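Local coordinates for cell division control protein Cdc48 (Mycobacterium smegmatis, PDB 5E7P) that probably binds and hydrolyses ATP as a member of the AAA ATPase family, with ADP bound in two nucleotide pockets, at residues H21-R27 and E96-V102; V115-A121 and S175-T179; L165-V169 and R406-S410; V302-L306 and E342-I348; I516-R520 and E618-V624. One frame throughout, in Å; residues are numbered along the deposited sequence.

Contact 1. Residues H21-R27 and E96-V102; sequences HLRLTAR and ENAAVLV
The carboxamide of Asn97 and the guanidinium of Arg27 are turned almost square to each other, their planes 86° apart, and they do not stack. Instead ND2 of Asn97 comes against the aliphatic shaft of Arg27, 3.7 Å from its CG, while the guanidinium leads away from the pair. At the far end the imidazole of His21 lies alongside Leu101, whose CD1 is 4.1 Å from CD2 of the ring. Between these ends the two backbones pair as antiparallel strands. Leu22 with Val102 and Leu24 with Val100 are hydrogen-bonded pairs; N of Leu24 reaches O of Val100 at 2.8 Å in a nearly straight bond. Arg23 with Leu101 and Thr25 with Ala99 are the non-hydrogen-bonded pairs. This pairing lies inside the six-stranded sheet of the Cdc48 N-terminal domain, a family of the double-psi beta-barrel clan, with strands 57-61 and 81-84 flanking it. Leu22, Leu24, Ala26, Val100 and Val102 share the buried face, which helix 44-50 helps to cover. There CG1 of Val100 meets CB of Ala26 at 3.7 Å, and CD1 of Leu24 reaches CG2 of Val102 at 4.0 Å. Arg23, Thr25, Ala99 and Leu101 are on the other face, where CG of Arg23, set anti to the backbone N (chi1 -175°), lies 3.9 Å from CB of Ala99.

Contact 2. Residues V115-A121 and S175-T179; sequences VSGSRLA and SELLT
Ser118 and Glu176 form the polar clasp of this contact, both donors of the serine converging on one carboxylate oxygen. OG of Ser118 gives a hydrogen bond of 2.6 Å to OE2 of Glu176, on the syn side and 20° out of the carboxylate plane. The backbone N of Ser118 donates to the same OE2 at 3.0 Å, nearly along the C-O bond. Glu176 can span the gap because its chain is fully extended, chi1 and chi2 both near 180°. Its other oxygen, OE1, faces the methyl group of Ala121. On the buried side CD1 of Leu178 lies 4.2 Å from CG2 of Val115, while its CB and CD2 pack against the carbonyl O of Ser116. Trp199 of strand 196-199 touches Val115, Ala121 and Leu178, all three buried. Ser116 and Thr179, by contrast, are partly exposed. They form the antiparallel hydrogen-bonded pair: N of Ser116 donates to O of Thr179 at 2.8 Å, and the return bond, from N of Thr179 to O of Ser116, is longer at 3.2 Å. Strands 112-116 and 177-184 thus adjoin in a four-stranded mixed sheet, consistent with the second half of a Cdc48-type N-terminal domain.

Contact 3. Residues L165-V169 and R406-S410; sequences LASSV and RGVPS
Val408 packs its two methyl groups against Leu165, Ser168 and Val169 on one side of the helical turn 165-169, and has more surface buried here than any other residue of the pair. Its branches divide the work. CG1, which a chi1 of -179° swings to the far side from the backbone N, goes to the hydrophobic partners: it lies 3.9 Å from CD1 of Leu165 and 4.2 Å from CG2 of Val169, and both of these side chains meet the valine at about a right angle. CG2 turns to the polar neighbour instead, with OG and the carbonyl O of Ser168 each near 4.1 Å, in van der Waals contact without a hydrogen bond. Ser168 keeps its hydroxyl for its own helix. OG folds back to the carbonyl O of Leu165 at 2.6 Å, approaching well to the side of that carbonyl, and CB is left toward the carbonyl O of Gly407. Leu165, the third main contributor, also extends CD1 to CD of the Pro409 ring at 4.2 Å. Further packing comes from outside the pair: helix 427-448 touches Val169 through Val434, Arg435 and Ala438, and Pro452 touches Leu165. No hydrogen bond crosses between the segments, which are held by van der Waals contacts, mostly apolar. A helix of the N-terminal region, 160-169, thereby packs on helices and a loop that follow the first AAA sheet, consistent with the helical lid of that module.

Contact 4. Residues V302-L306 and E342-I348; sequences VDERL and EPVATLI
Arg305 and Glu342 meet at about a right angle along their chains, yet their flat ends are nearly coplanar, with guanidinium and carboxylate planes only 3° apart. OE2 of Glu342 sits at the edge of the guanidinium and makes a salt bridge of 2.7 Å to NH2 of Arg305. Bends at chi2 and chi3 fold the arginine back along its own helix, which brings CA of Val302 over one face of the guanidinium, displaced toward its rim. The glutamate, by contrast, reaches across fully stretched beyond CG. Beside this pair Val302 and Val344 lie flank to flank, pointing opposite ways, CG2 of Val302 resting 3.5 Å from CB of Val344. Leu306 crosses Leu347 obliquely and lays both branches against one side of it: CD2 is 3.7 Å from CD1 of Leu347, and its CD1 reaches CB of the same residue. That CD1 also lies 4.0 Å from CG1 of Ile348. The terminal CD1 of Ile348 is turned instead to the aliphatic part of Arg305, at 4.0 Å from its CG. The two helical segments run nearly parallel, 9° apart with axes 10.2 Å from each other, and they belong to helices 302-319 and 344-356, which respectively precede strands 321-326 and 361-366, adjacent parallel strands of the six-stranded sheet of the first AAA module.

Contact 5. Residues I516-R520 and E618-V624; sequences IDPPR and EPLRDVV
The carbonyl O of Ile516 is gripped by both terminal nitrogens of Arg621, which close on it end-on. NH2 stands 2.8 Å from this oxygen and NH1 2.9 Å from it, and the oxygen lies within 1° of the guanidinium plane. Arg621 spans the gap with a chain extended from CG to NE, and the ring of Pro518 covers one face of its guanidinium, with CG above the centre. The same proline ring rests CB against the carbonyl oxygens of Glu618 and Leu620. Pro519, next along the chain, meets Val624 at about a right angle, its CB 3.6 Å from CG2 of the valine; Val501 and Leu505 of helix 491-506 add to this apolar patch. A water lies 2.9 Å from O of Pro519 and 2.8 Å from O of Val623 and may link them. Arg520 and Glu618 lie side by side at the other flank, with NH2 of Arg520 3.4 Å from OE2 of Glu618. That oxygen is well out of the guanidinium plane, which makes the salt bridge one of charge without a directed hydrogen bond. The loop before strand 521-525 is thus fastened to the entry of the neighbouring strand 623-629 mainly by the two-nitrogen grip of Arg621 and two proline rings, while Glu618 probably adds an electrostatic attraction to Arg520, whose charge Asp517 shares, at long range, from within its own loop.

The five contacts are spread over the chain without touching one another. Contacts 1 and 2 both involve N-terminal sheets, their centres about 29 Å apart. Contact 2 approaches contact 3 to about 10 Å between nearest atoms; their segments alternate along the chain, and helix 160-169 leads into strand 177-184. Contact 3 lies near the first nucleotide pocket, with ADP about 9 Å from its Val169 side chain; contact 4 is nested within the loop that contact 3 closes, although their centres are about 43 Å apart. Contact 5 belongs to the second AAA module, its centre about 55 Å from those of contacts 1 and 2, across the centre of the chain.

Contact 1. Residues H21-R27 and E96-V102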
# COMPACT_ATOMS: atom_id res chain seq x y z
N HIS A 21 -15.60 -20.67 -0.41
CA HIS A 21 -14.74 -21.55 -1.18
C HIS A 21 -15.50 -22.22 -2.31
O HIS A 21 -16.72 -22.36 -2.25
CB HIS A 21 -14.14 -22.63 -0.27
CG HIS A 21 -15.16 -23.53 0.34
ND1 HIS A 21 -15.86 -23.20 1.48
CD2 HIS A 21 -15.63 -24.74 -0.05
CE1 HIS A 21 -16.71 -24.17 1.77
NE2 HIS A 21 -16.58 -25.12 0.86
N LEU A 22 -14.78 -22.63 -3.35
CA LEU A 22 -15.38 -23.31 -4.49
C LEU A 22 -14.44 -24.38 -5.03
O LEU A 22 -13.23 -24.20 -5.03
CB LEU A 22 -15.71 -22.32 -5.60
CG LEU A 22 -16.86 -21.35 -5.38
CD1 LEU A 22 -16.86 -20.28 -6.45
CD2 LEU A 22 -18.18 -22.11 -5.38
N ARG A 23 -15.02 -25.48 -5.49
CA ARG A 23 -14.25 -26.48 -6.22
C ARG A 23 -14.34 -26.17 -7.70
O ARG A 23 -15.43 -26.02 -8.25
CB ARG A 23 -14.78 -27.88 -5.95
CG ARG A 23 -13.94 -28.99 -6.57
CD ARG A 23 -14.75 -30.27 -6.75
NE ARG A 23 -15.31 -30.74 -5.49
CZ ARG A 23 -16.24 -31.70 -5.40
NH1 ARG A 23 -16.71 -32.28 -6.50
NH2 ARG A 23 -16.69 -32.07 -4.21
N LEU A 24 -13.19 -26.05 -8.35
CA LEU A 24 -13.15 -25.76 -9.78
C LEU A 24 -12.30 -26.79 -10.51
O LEU A 24 -11.61 -27.59 -9.89
CB LEU A 24 -12.60 -24.36 -10.04
CG LEU A 24 -13.37 -23.17 -9.45
CD1 LEU A 24 -12.68 -21.87 -9.82
CD2 LEU A 24 -14.81 -23.17 -9.92
N THR A 25 -12.36 -26.76 -11.84
CA THR A 25 -11.50 -27.59 -12.67
C THR A 25 -10.24 -26.81 -13.00
O THR A 25 -10.31 -25.66 -13.44
CB THR A 25 -12.20 -28.01 -13.97
OG1 THR A 25 -13.51 -28.53 -13.67
CG2 THR A 25 -11.39 -29.08 -14.69
N ALA A 26 -9.08 -27.42 -12.78
CA ALA A 26 -7.81 -26.75 -13.00
C ALA A 26 -7.21 -27.12 -14.35
O ALA A 26 -6.72 -28.23 -14.54
CB ALA A 26 -6.83 -27.08 -11.88
N ARG A 27 -7.26 -26.18 -15.29
CA ARG A 27 -6.66 -26.40 -16.61
C ARG A 27 -5.32 -25.69 -16.73
O ARG A 27 -5.10 -24.63 -16.15
CB ARG A 27 -7.61 -25.93 -17.71
CG ARG A 27 -8.96 -26.63 -17.71
CD ARG A 27 -9.72 -26.38 -19.00
NE ARG A 27 -9.61 -25.00 -19.45
CZ ARG A 27 -10.28 -24.49 -20.48
NH1 ARG A 27 -10.11 -23.21 -20.81
NH2 ARG A 27 -11.13 -25.25 -21.16
N GLU A 96 -3.43 -31.91 -14.00
CA GLU A 96 -4.14 -31.15 -15.03
C GLU A 96 -5.54 -31.71 -15.22
O GLU A 96 -5.74 -32.92 -15.19
CB GLU A 96 -3.36 -31.16 -16.34
CG GLU A 96 -3.87 -30.15 -17.36
CD GLU A 96 -3.09 -30.17 -18.66
OE1 GLU A 96 -3.51 -29.49 -19.62
OE2 GLU A 96 -2.05 -30.87 -18.72
N ASN A 97 -6.51 -30.81 -15.41
CA ASN A 97 -7.92 -31.17 -15.56
C ASN A 97 -8.53 -31.84 -14.33
O ASN A 97 -9.58 -32.46 -14.42
CB ASN A 97 -8.14 -32.03 -16.81
CG ASN A 97 -7.71 -31.32 -18.08
OD1 ASN A 97 -6.84 -31.80 -18.81
ND2 ASN A 97 -8.33 -30.18 -18.36
N ALA A 98 -7.86 -31.70 -13.19
CA ALA A 98 -8.37 -32.24 -11.93
C ALA A 98 -9.06 -31.14 -11.12
O ALA A 98 -9.10 -29.98 -11.53
CB ALA A 98 -7.26 -32.89 -11.13
N ALA A 99 -9.59 -31.51 -9.96
CA ALA A 99 -10.32 -30.56 -9.12
C ALA A 99 -9.38 -29.75 -8.23
O ALA A 99 -8.38 -30.27 -7.74
CB ALA A 99 -11.35 -31.29 -8.27
N VAL A 100 -9.71 -28.48 -8.04
CA VAL A 100 -8.95 -27.61 -7.15
C VAL A 100 -9.88 -26.79 -6.25
O VAL A 100 -10.89 -26.26 -6.71
CB VAL A 100 -7.98 -26.69 -7.92
CG1 VAL A 100 -8.73 -25.82 -8.92
CG2 VAL A 100 -7.16 -25.84 -6.96
N LEU A 101 -9.53 -26.70 -4.97
CA LEU A 101 -10.28 -25.86 -4.04
C LEU A 101 -9.71 -24.45 -4.02
O LEU A 101 -8.52 -24.24 -3.79
CB LEU A 101 -10.26 -26.46 -2.63
CG LEU A 101 -11.46 -27.35 -2.26
CD1 LEU A 101 -12.75 -26.54 -2.28
CD2 LEU A 101 -11.56 -28.56 -3.17
N VAL A 102 -10.58 -23.47 -4.29
CA VAL A 102 -10.18 -22.07 -4.31
C VAL A 102 -10.90 -21.32 -3.19
O VAL A 102 -12.09 -21.51 -2.98
CB VAL A 102 -10.51 -21.42 -5.66
CG1 VAL A 102 -9.85 -20.05 -5.78
CG2 VAL A 102 -10.08 -22.32 -6.80

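Contact 2. Residues V115-A121 and S175-T179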
# COMPACT_ATOMS: atom_id res chain seq x y z
N VAL A 115 14.58 -18.85 1.20
CA VAL A 115 14.52 -19.63 -0.02
C VAL A 115 15.76 -20.50 -0.18
O VAL A 115 16.80 -20.22 0.43
CB VAL A 115 14.39 -18.72 -1.26
CG1 VAL A 115 13.09 -17.92 -1.20
CG2 VAL A 115 15.59 -17.79 -1.37
N SER A 116 15.65 -21.54 -0.99
CA SER A 116 16.77 -22.43 -1.24
C SER A 116 17.06 -22.50 -2.73
O SER A 116 16.15 -22.44 -3.56
CB SER A 116 16.50 -23.83 -0.70
OG SER A 116 17.61 -24.68 -0.90
N GLY A 117 18.34 -22.62 -3.08
CA GLY A 117 18.74 -22.72 -4.47
C GLY A 117 20.11 -23.35 -4.61
O GLY A 117 20.62 -23.96 -3.66
N SER A 118 20.70 -23.22 -5.79
CA SER A 118 22.03 -23.75 -6.05
C SER A 118 23.09 -22.95 -5.30
O SER A 118 22.83 -21.84 -4.84
CB SER A 118 22.33 -23.74 -7.55
OG SER A 118 22.06 -22.47 -8.11
N ARG A 119 24.28 -23.53 -5.17
CA ARG A 119 25.38 -22.88 -4.47
C ARG A 119 25.88 -21.64 -5.21
O ARG A 119 26.46 -20.74 -4.62
CB ARG A 119 26.53 -23.86 -4.25
N LEU A 120 25.64 -21.61 -6.52
CA LEU A 120 26.08 -20.50 -7.36
C LEU A 120 25.19 -19.27 -7.17
O LEU A 120 25.68 -18.15 -7.04
CB LEU A 120 26.11 -20.91 -8.83
CG LEU A 120 26.89 -19.98 -9.76
CD1 LEU A 120 28.38 -20.01 -9.43
CD2 LEU A 120 26.66 -20.36 -11.22
N ALA A 121 23.88 -19.48 -7.16
CA ALA A 121 22.93 -18.39 -6.97
C ALA A 121 22.95 -17.91 -5.53
O ALA A 121 22.71 -16.73 -5.25
CB ALA A 121 21.53 -18.82 -7.37
N SER A 175 17.08 -16.93 -14.40
CA SER A 175 15.83 -17.67 -14.31
C SER A 175 16.02 -19.04 -13.65
O SER A 175 15.93 -20.07 -14.31
CB SER A 175 15.20 -17.85 -15.69
OG SER A 175 16.05 -18.61 -16.54
N GLU A 176 16.28 -19.04 -12.35
CA GLU A 176 16.44 -20.28 -11.61
C GLU A 176 15.29 -20.50 -10.64
O GLU A 176 14.93 -19.60 -9.88
CB GLU A 176 17.78 -20.30 -10.86
CG GLU A 176 18.02 -21.57 -10.07
CD GLU A 176 19.32 -21.55 -9.30
OE1 GLU A 176 20.18 -20.70 -9.62
OE2 GLU A 176 19.49 -22.38 -8.38
N LEU A 177 14.72 -21.70 -10.67
CA LEU A 177 13.61 -22.04 -9.79
C LEU A 177 14.09 -22.31 -8.37
O LEU A 177 14.99 -23.12 -8.15
CB LEU A 177 12.84 -23.24 -10.33
CG LEU A 177 11.65 -22.96 -11.26
CD1 LEU A 177 12.06 -22.11 -12.45
CD2 LEU A 177 11.02 -24.26 -11.74
N LEU A 178 13.50 -21.62 -7.41
CA LEU A 178 13.86 -21.77 -6.01
C LEU A 178 12.71 -22.41 -5.24
O LEU A 178 11.61 -22.54 -5.77
CB LEU A 178 14.18 -20.40 -5.40
CG LEU A 178 15.14 -19.51 -6.18
CD1 LEU A 178 15.19 -18.12 -5.57
CD2 LEU A 178 16.53 -20.13 -6.21
N THR A 179 12.97 -22.80 -4.00
CA THR A 179 11.92 -23.31 -3.13
C THR A 179 11.88 -22.52 -1.83
O THR A 179 12.91 -22.09 -1.32
CB THR A 179 12.09 -24.82 -2.82
OG1 THR A 179 13.38 -25.06 -2.26
CG2 THR A 179 11.92 -25.65 -4.08

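Contact 3. Residues L165-V169 and R406-S410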
# COMPACT_ATOMS: atom_id res chain seq x y z
N LEU A 165 19.54 -5.32 -23.06
CA LEU A 165 18.20 -4.84 -22.73
C LEU A 165 17.86 -5.18 -21.28
O LEU A 165 17.42 -4.31 -20.53
CB LEU A 165 17.16 -5.45 -23.67
CG LEU A 165 15.69 -5.16 -23.34
CD1 LEU A 165 15.42 -3.67 -23.31
CD2 LEU A 165 14.77 -5.86 -24.32
N ALA A 166 18.08 -6.43 -20.90
CA ALA A 166 17.79 -6.90 -19.55
C ALA A 166 18.53 -6.07 -18.50
O ALA A 166 17.97 -5.73 -17.46
CB ALA A 166 18.14 -8.37 -19.41
N SER A 167 19.79 -5.75 -18.78
CA SER A 167 20.61 -4.98 -17.85
C SER A 167 20.20 -3.51 -17.81
O SER A 167 20.30 -2.86 -16.77
CB SER A 167 22.09 -5.12 -18.19
OG SER A 167 22.53 -6.46 -18.03
N SER A 168 19.75 -2.99 -18.95
CA SER A 168 19.33 -1.60 -19.03
C SER A 168 18.00 -1.38 -18.32
O SER A 168 17.65 -0.26 -17.95
CB SER A 168 19.22 -1.15 -20.50
OG SER A 168 18.21 -1.87 -21.18
N VAL A 169 17.26 -2.47 -18.14
CA VAL A 169 15.97 -2.42 -17.45
C VAL A 169 16.15 -2.85 -16.00
O VAL A 169 15.25 -2.68 -15.17
CB VAL A 169 14.92 -3.27 -18.20
CG1 VAL A 169 13.56 -3.14 -17.56
CG2 VAL A 169 14.83 -2.84 -19.64
N ARG A 406 14.92 5.30 -20.08
CA ARG A 406 16.12 5.92 -20.64
C ARG A 406 17.11 4.85 -21.06
O ARG A 406 17.42 3.94 -20.30
CB ARG A 406 16.77 6.85 -19.62
CG ARG A 406 15.97 8.10 -19.29
CD ARG A 406 16.63 8.88 -18.18
NE ARG A 406 15.81 10.00 -17.73
CZ ARG A 406 15.93 10.59 -16.55
NH1 ARG A 406 16.83 10.15 -15.68
NH2 ARG A 406 15.14 11.60 -16.22
N GLY A 407 17.61 4.96 -22.29
CA GLY A 407 18.56 4.00 -22.81
C GLY A 407 17.92 2.65 -23.11
O GLY A 407 18.62 1.66 -23.29
N VAL A 408 16.60 2.63 -23.15
CA VAL A 408 15.85 1.41 -23.44
C VAL A 408 15.22 1.51 -24.82
O VAL A 408 14.31 2.32 -25.03
CB VAL A 408 14.75 1.17 -22.40
CG1 VAL A 408 14.00 -0.12 -22.71
CG2 VAL A 408 15.34 1.12 -21.00
N PRO A 409 15.69 0.69 -25.77
CA PRO A 409 15.22 0.71 -27.17
C PRO A 409 13.72 0.50 -27.28
O PRO A 409 13.20 -0.52 -26.83
CB PRO A 409 15.98 -0.47 -27.81
CG PRO A 409 16.41 -1.32 -26.67
CD PRO A 409 16.67 -0.38 -25.54
N SER A 410 13.03 1.47 -27.87
CA SER A 410 11.57 1.42 -27.95
C SER A 410 11.02 2.11 -29.20
O SER A 410 11.75 2.79 -29.93
CB SER A 410 10.95 2.05 -26.70
OG SER A 410 11.35 3.40 -26.56

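Contact 4. Residues V302-L306 and E342-I348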
# COMPACT_ATOMS: atom_id res chain seq x y z
N VAL A 302 19.14 -11.43 18.37
CA VAL A 302 18.97 -10.23 19.20
C VAL A 302 20.27 -9.53 19.63
O VAL A 302 20.34 -8.30 19.65
CB VAL A 302 18.08 -10.53 20.43
CG1 VAL A 302 18.76 -11.51 21.38
CG2 VAL A 302 17.72 -9.26 21.16
N ASP A 303 21.30 -10.31 19.97
CA ASP A 303 22.57 -9.74 20.43
C ASP A 303 23.45 -9.29 19.27
O ASP A 303 24.19 -8.31 19.39
CB ASP A 303 23.31 -10.75 21.31
CG ASP A 303 22.52 -11.15 22.55
OD1 ASP A 303 21.99 -10.25 23.23
OD2 ASP A 303 22.43 -12.36 22.83
N GLU A 304 23.37 -10.00 18.15
CA GLU A 304 24.09 -9.61 16.95
C GLU A 304 23.43 -8.38 16.33
O GLU A 304 24.07 -7.60 15.63
CB GLU A 304 24.11 -10.76 15.94
CG GLU A 304 25.41 -11.55 15.94
CD GLU A 304 26.57 -10.75 15.38
OE1 GLU A 304 27.68 -10.83 15.96
OE2 GLU A 304 26.38 -10.04 14.37
N ARG A 305 22.14 -8.22 16.60
CA ARG A 305 21.38 -7.08 16.12
C ARG A 305 21.88 -5.80 16.78
O ARG A 305 22.08 -4.78 16.11
CB ARG A 305 19.89 -7.29 16.40
CG ARG A 305 19.01 -6.12 16.00
CD ARG A 305 17.66 -6.60 15.48
NE ARG A 305 16.72 -6.97 16.53
CZ ARG A 305 16.30 -8.22 16.75
NH1 ARG A 305 16.75 -9.22 16.00
NH2 ARG A 305 15.44 -8.46 17.72
N LEU A 306 22.10 -5.86 18.09
CA LEU A 306 22.57 -4.70 18.84
C LEU A 306 23.98 -4.29 18.41
O LEU A 306 24.27 -3.10 18.30
CB LEU A 306 22.55 -4.99 20.34
CG LEU A 306 23.03 -3.87 21.25
CD1 LEU A 306 22.20 -2.61 21.06
CD2 LEU A 306 23.01 -4.32 22.70
N GLU A 342 10.80 -5.50 22.23
CA GLU A 342 11.82 -6.28 22.91
C GLU A 342 12.75 -5.37 23.72
O GLU A 342 12.91 -4.20 23.39
CB GLU A 342 12.64 -7.09 21.90
CG GLU A 342 11.86 -8.19 21.20
CD GLU A 342 12.66 -8.85 20.09
OE1 GLU A 342 12.61 -10.08 19.96
OE2 GLU A 342 13.35 -8.12 19.34
N PRO A 343 13.36 -5.91 24.79
CA PRO A 343 14.29 -5.15 25.63
C PRO A 343 15.46 -4.57 24.84
O PRO A 343 15.99 -3.52 25.21
CB PRO A 343 14.80 -6.19 26.63
CG PRO A 343 13.70 -7.19 26.71
CD PRO A 343 13.11 -7.26 25.33
N VAL A 344 15.86 -5.25 23.78
CA VAL A 344 16.97 -4.81 22.95
C VAL A 344 16.69 -3.46 22.28
O VAL A 344 17.62 -2.72 21.96
CB VAL A 344 17.32 -5.87 21.88
CG1 VAL A 344 16.23 -5.95 20.82
CG2 VAL A 344 18.67 -5.56 21.23
N ALA A 345 15.42 -3.15 22.09
CA ALA A 345 15.03 -1.91 21.43
C ALA A 345 15.48 -0.70 22.23
O ALA A 345 15.83 0.34 21.67
CB ALA A 345 13.52 -1.86 21.19
N THR A 346 15.46 -0.84 23.56
CA THR A 346 15.91 0.24 24.44
C THR A 346 17.38 0.57 24.21
O THR A 346 17.75 1.75 24.14
CB THR A 346 15.68 -0.11 25.92
OG1 THR A 346 14.27 -0.11 26.20
CG2 THR A 346 16.36 0.91 26.83
N LEU A 347 18.20 -0.46 24.06
CA LEU A 347 19.63 -0.27 23.82
C LEU A 347 19.90 0.22 22.40
O LEU A 347 20.81 1.03 22.17
CB LEU A 347 20.41 -1.55 24.10
CG LEU A 347 20.43 -2.00 25.56
CD1 LEU A 347 21.27 -3.24 25.74
CD2 LEU A 347 20.94 -0.88 26.45
N ILE A 348 19.12 -0.27 21.44
CA ILE A 348 19.25 0.18 20.06
C ILE A 348 18.92 1.67 19.95
O ILE A 348 19.62 2.42 19.29
CB ILE A 348 18.35 -0.64 19.11
CG1 ILE A 348 18.81 -2.09 19.08
CG2 ILE A 348 18.40 -0.06 17.71
CD1 ILE A 348 17.97 -2.98 18.19

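Contact 5. Residues I516-R520 and E618-V624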
# COMPACT_ATOMS: atom_id res chain seq x y z
N ILE A 516 -10.91 32.88 -2.52
CA ILE A 516 -11.61 31.75 -1.92
C ILE A 516 -10.97 31.43 -0.57
O ILE A 516 -9.75 31.47 -0.43
CB ILE A 516 -11.53 30.50 -2.82
CG1 ILE A 516 -11.96 30.84 -4.24
CG2 ILE A 516 -12.38 29.37 -2.24
CD1 ILE A 516 -13.40 31.26 -4.36
N ASP A 517 -11.81 31.13 0.42
CA ASP A 517 -11.32 30.75 1.73
C ASP A 517 -10.44 29.50 1.65
O ASP A 517 -10.65 28.66 0.77
CB ASP A 517 -12.49 30.48 2.68
CG ASP A 517 -12.96 31.74 3.39
OD1 ASP A 517 -12.68 32.85 2.89
OD2 ASP A 517 -13.61 31.61 4.45
N PRO A 518 -9.46 29.40 2.55
CA PRO A 518 -8.68 28.16 2.68
C PRO A 518 -9.63 26.99 2.93
O PRO A 518 -10.70 27.21 3.50
CB PRO A 518 -7.83 28.42 3.92
CG PRO A 518 -7.66 29.90 3.95
CD PRO A 518 -8.96 30.46 3.44
N PRO A 519 -9.25 25.78 2.49
CA PRO A 519 -10.10 24.59 2.61
C PRO A 519 -10.67 24.42 4.01
O PRO A 519 -9.93 24.42 4.99
CB PRO A 519 -9.14 23.45 2.29
CG PRO A 519 -8.15 24.06 1.37
CD PRO A 519 -7.96 25.47 1.86
N ARG A 520 -11.99 24.30 4.10
CA ARG A 520 -12.66 24.13 5.38
C ARG A 520 -12.61 22.68 5.83
O ARG A 520 -12.58 21.76 5.00
CB ARG A 520 -14.11 24.62 5.28
CG ARG A 520 -14.23 26.12 5.04
CD ARG A 520 -13.88 26.90 6.29
NE ARG A 520 -12.96 28.00 6.04
CZ ARG A 520 -11.65 27.96 6.29
NH1 ARG A 520 -11.11 26.87 6.81
NH2 ARG A 520 -10.89 29.01 6.03
N GLU A 618 -6.49 25.51 9.91
CA GLU A 618 -7.50 26.41 9.35
C GLU A 618 -6.99 27.42 8.31
O GLU A 618 -7.58 27.54 7.24
CB GLU A 618 -8.26 27.13 10.48
CG GLU A 618 -9.39 28.04 10.01
CD GLU A 618 -8.94 29.47 9.74
OE1 GLU A 618 -7.90 29.88 10.31
OE2 GLU A 618 -9.61 30.17 8.95
N PRO A 619 -5.88 28.14 8.59
CA PRO A 619 -5.47 29.12 7.58
C PRO A 619 -4.68 28.54 6.41
O PRO A 619 -4.52 29.22 5.39
CB PRO A 619 -4.58 30.08 8.39
CG PRO A 619 -3.98 29.21 9.43
CD PRO A 619 -5.05 28.22 9.81
N LEU A 620 -4.20 27.31 6.54
CA LEU A 620 -3.38 26.70 5.49
C LEU A 620 -4.20 26.36 4.25
O LEU A 620 -5.39 26.04 4.35
CB LEU A 620 -2.69 25.44 6.01
CG LEU A 620 -1.84 25.59 7.28
CD1 LEU A 620 -1.13 24.28 7.60
CD2 LEU A 620 -0.84 26.72 7.13
N ARG A 621 -3.56 26.43 3.08
CA ARG A 621 -4.24 26.17 1.82
C ARG A 621 -3.89 24.81 1.23
O ARG A 621 -4.63 24.27 0.41
CB ARG A 621 -3.92 27.26 0.80
CG ARG A 621 -4.45 28.63 1.20
CD ARG A 621 -4.50 29.58 0.01
NE ARG A 621 -5.26 30.78 0.34
CZ ARG A 621 -6.56 30.92 0.08
NH1 ARG A 621 -7.23 29.94 -0.51
NH2 ARG A 621 -7.18 32.05 0.42
N ASP A 622 -2.77 24.24 1.66
CA ASP A 622 -2.31 22.97 1.13
C ASP A 622 -2.54 21.81 2.10
O ASP A 622 -1.99 20.73 1.93
CB ASP A 622 -0.83 23.06 0.74
CG ASP A 622 -0.01 23.89 1.72
OD1 ASP A 622 -0.52 24.19 2.82
OD2 ASP A 622 1.14 24.23 1.39
N VAL A 623 -3.37 22.04 3.11
CA VAL A 623 -3.72 20.97 4.05
C VAL A 623 -5.23 20.95 4.30
O VAL A 623 -5.81 21.95 4.71
CB VAL A 623 -2.99 21.12 5.40
CG1 VAL A 623 -3.41 20.01 6.35
CG2 VAL A 623 -1.48 21.10 5.20
N VAL A 624 -5.84 19.79 4.05
CA VAL A 624 -7.26 19.61 4.35
C VAL A 624 -7.43 18.54 5.42
O VAL A 624 -6.76 17.51 5.39
CB VAL A 624 -8.06 19.19 3.10
CG1 VAL A 624 -9.54 19.11 3.41
CG2 VAL A 624 -7.82 20.17 1.97
O HOH W 1 -7.20 24.17 5.80